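Local atomic coordinates of hemerythrin-like domain-containing protein (Streptococcus mutans, PDB entry 2QKP), a protein that is of unknown function, its C-terminal domain having a PAS fold that in related proteins commonly serves sensing or protein association. Residues D76-V81 / V108-V113. Numbering follows the deposited sequence.
Sequences DKVKKV and VTYAAV
The CA atoms of V81 and Y110 are the nearest pair across the two segments, 7.7 Å apart, where the helical turn and a half D76-V81 meets the extended strand V108-V113. The helix is held by its own backbone bonds, among them V81 N to K77 O, and the strand by its neighbours in the sheet; the contact between the two is made by side chains. Both V81 and Y110 send their CB atoms toward the opposing segment, and the two side chains cross at about a right angle. The touching branch of V81 is CG1, which stands anti to the backbone N (chi1 171°) and reaches the root of the tyrosine, 3.7 Å from Y110 CB and 3.8 Å from Y110 CG. It approaches the ring obliquely. One turn earlier V78 makes a looser contact, its CG2 4.3 Å from Y110 OH, and the tyrosine thus spans from V81 at its base to V78 at its hydroxyl end. All three residues are buried, while the charged side of this part of helix 72-86 is exposed to solvent, an amphipathic pattern. In this PAS domain the sheet is antiparallel: Y110 bonds through its backbone to V93 of strand 92-99, and its side chain also touches M95 there, E125 of strand 120-129 and L85 farther along helix 72-86.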
ATOM      1  N   ASP A  76      25.279  -2.187  -6.878  1.00 36.49           N
ATOM      2  CA  ASP A  76      26.147  -1.445  -5.935  1.00 36.30           C
ATOM      3  C   ASP A  76      25.383  -0.339  -5.188  1.00 35.02           C
ATOM      4  O   ASP A  76      25.577  -0.140  -3.981  1.00 34.90           O
ATOM      5  CB  ASP A  76      27.356  -0.838  -6.648  1.00 37.21           C
ATOM      6  CG  ASP A  76      28.316  -1.893  -7.175  1.00 39.51           C
ATOM      7  OD1 ASP A  76      29.093  -2.451  -6.372  1.00 42.54           O
ATOM      8  OD2 ASP A  76      28.301  -2.149  -8.396  1.00 41.77           O
ATOM      9  N   LYS A  77      24.517   0.361  -5.914  1.00 33.58           N
ATOM     10  CA  LYS A  77      23.671   1.395  -5.326  1.00 32.76           C
ATOM     11  C   LYS A  77      22.608   0.784  -4.406  1.00 30.98           C
ATOM     12  O   LYS A  77      22.361   1.291  -3.305  1.00 30.35           O
ATOM     13  CB  LYS A  77      23.010   2.248  -6.414  1.00 32.99           C
ATOM     14  CG  LYS A  77      23.991   3.054  -7.284  1.00 34.84           C
ATOM     15  CD  LYS A  77      23.305   3.607  -8.529  1.00 34.96           C
ATOM     16  CE  LYS A  77      24.336   4.147  -9.535  1.00 37.71           C
ATOM     17  NZ  LYS A  77      23.742   4.524 -10.849  1.00 39.76           N
ATOM     18  N   VAL A  78      21.980  -0.299  -4.860  1.00 29.38           N
ATOM     19  CA  VAL A  78      20.998  -1.019  -4.041  1.00 27.70           C
ATOM     20  C   VAL A  78      21.634  -1.444  -2.703  1.00 26.60           C
ATOM     21  O   VAL A  78      21.032  -1.277  -1.648  1.00 25.22           O
ATOM     22  CB  VAL A  78      20.382  -2.231  -4.805  1.00 27.30           C
ATOM     23  CG1 VAL A  78      19.469  -3.043  -3.911  1.00 27.31           C
ATOM     24  CG2 VAL A  78      19.605  -1.759  -6.029  1.00 28.06           C
ATOM     25  N   LYS A  79      22.861  -1.959  -2.739  1.00 25.91           N
ATOM     26  CA  LYS A  79      23.519  -2.401  -1.511  1.00 25.51           C
ATOM     27  C   LYS A  79      23.713  -1.258  -0.507  1.00 24.61           C
ATOM     28  O   LYS A  79      23.518  -1.449   0.696  1.00 24.33           O
ATOM     29  CB  LYS A  79      24.876  -3.024  -1.830  1.00 26.25           C
ATOM     30  CG  LYS A  79      24.793  -4.353  -2.542  1.00 29.48           C
ATOM     31  CD  LYS A  79      26.167  -4.745  -3.066  1.00 34.12           C
ATOM     32  CE  LYS A  79      26.252  -6.247  -3.329  1.00 37.37           C
ATOM     33  NZ  LYS A  79      27.399  -6.551  -4.253  1.00 40.48           N
ATOM     34  N   LYS A  80      24.106  -0.079  -0.998  1.00 23.18           N
ATOM     35  CA  LYS A  80      24.341   1.064  -0.110  1.00 22.91           C
ATOM     36  C   LYS A  80      23.026   1.520   0.529  1.00 20.77           C
ATOM     37  O   LYS A  80      23.009   1.908   1.701  1.00 20.53           O
ATOM     38  CB  LYS A  80      24.950   2.256  -0.853  1.00 24.01           C
ATOM     39  CG  LYS A  80      26.398   2.049  -1.296  1.00 27.05           C
ATOM     40  CD  LYS A  80      27.008   3.341  -1.814  1.00 31.84           C
ATOM     41  CE  LYS A  80      26.904   3.455  -3.335  1.00 35.10           C
ATOM     42  NZ  LYS A  80      27.940   4.400  -3.885  1.00 39.02           N
ATOM     43  N   VAL A  81      21.956   1.500  -0.267  1.00 20.11           N
ATOM     44  CA  VAL A  81      20.611   1.792   0.259  1.00 19.11           C
ATOM     45  C   VAL A  81      20.261   0.803   1.373  1.00 19.28           C
ATOM     46  O   VAL A  81      19.800   1.199   2.450  1.00 17.96           O
ATOM     47  CB  VAL A  81      19.512   1.758  -0.833  1.00 18.92           C
ATOM     48  CG1 VAL A  81      18.132   1.855  -0.181  1.00 19.88           C
ATOM     49  CG2 VAL A  81      19.726   2.874  -1.878  1.00 20.94           C
ATOM     50  N   VAL A 108      10.099   6.609  -6.215  1.00 14.25           N
ATOM     51  CA  VAL A 108      10.534   5.314  -5.695  1.00 14.56           C
ATOM     52  C   VAL A 108      10.853   5.488  -4.232  1.00 14.59           C
ATOM     53  O   VAL A 108      11.517   6.447  -3.842  1.00 13.81           O
ATOM     54  CB  VAL A 108      11.818   4.811  -6.429  1.00 15.46           C
ATOM     55  CG1 VAL A 108      12.233   3.455  -5.917  1.00 16.06           C
ATOM     56  CG2 VAL A 108      11.600   4.737  -7.925  1.00 16.60           C
ATOM     57  N   THR A 109      10.375   4.563  -3.412  1.00 14.46           N
ATOM     58  CA  THR A 109      10.788   4.578  -2.010  1.00 14.19           C
ATOM     59  C   THR A 109      11.316   3.220  -1.598  1.00 14.56           C
ATOM     60  O   THR A 109      10.700   2.197  -1.888  1.00 13.10           O
ATOM     61  CB  THR A 109       9.601   4.892  -1.084  1.00 14.66           C
ATOM     62  OG1 THR A 109       9.027   6.143  -1.445  1.00 15.00           O
ATOM     63  CG2 THR A 109      10.038   4.906   0.383  1.00 15.82           C
ATOM     64  N   TYR A 110      12.462   3.223  -0.916  1.00 13.82           N
ATOM     65  CA  TYR A 110      12.966   2.049  -0.211  1.00 14.92           C
ATOM     66  C   TYR A 110      12.820   2.328   1.257  1.00 14.63           C
ATOM     67  O   TYR A 110      13.351   3.347   1.754  1.00 14.96           O
ATOM     68  CB  TYR A 110      14.458   1.870  -0.479  1.00 16.19           C
ATOM     69  CG  TYR A 110      14.795   1.494  -1.885  1.00 18.56           C
ATOM     70  CD1 TYR A 110      14.912   0.148  -2.237  1.00 22.09           C
ATOM     71  CD2 TYR A 110      15.032   2.466  -2.848  1.00 19.84           C
ATOM     72  CE1 TYR A 110      15.242  -0.240  -3.546  1.00 24.54           C
ATOM     73  CE2 TYR A 110      15.368   2.087  -4.190  1.00 23.14           C
ATOM     74  CZ  TYR A 110      15.464   0.729  -4.508  1.00 22.99           C
ATOM     75  OH  TYR A 110      15.812   0.270  -5.783  1.00 25.74           O
ATOM     76  N   ALA A 111      12.113   1.448   1.970  1.00 12.91           N
ATOM     77  CA  ALA A 111      11.819   1.669   3.365  1.00 13.28           C
ATOM     78  C   ALA A 111      12.277   0.529   4.240  1.00 13.75           C
ATOM     79  O   ALA A 111      12.153  -0.619   3.849  1.00 13.07           O
ATOM     80  CB  ALA A 111      10.295   1.893   3.537  1.00 13.64           C
ATOM     81  N   ALA A 112      12.780   0.838   5.441  1.00 13.27           N
ATOM     82  CA  ALA A 112      13.131  -0.202   6.412  1.00 14.01           C
ATOM     83  C   ALA A 112      11.840  -0.720   7.000  1.00 14.06           C
ATOM     84  O   ALA A 112      10.964   0.084   7.389  1.00 14.97           O
ATOM     85  CB  ALA A 112      14.000   0.388   7.559  1.00 13.78           C
ATOM     86  N   VAL A 113      11.684  -2.039   7.008  1.00 13.14           N
ATOM     87  CA  VAL A 113      10.516  -2.637   7.685  1.00 13.82           C
ATOM     88  C   VAL A 113      10.991  -3.055   9.080  1.00 14.32           C
ATOM     89  O   VAL A 113      11.907  -3.876   9.205  1.00 15.26           O
ATOM     90  CB  VAL A 113       9.968  -3.856   6.908  1.00 13.40           C
ATOM     91  CG1 VAL A 113       8.764  -4.453   7.610  1.00 14.49           C
ATOM     92  CG2 VAL A 113       9.592  -3.457   5.502  1.00 13.26           C
TER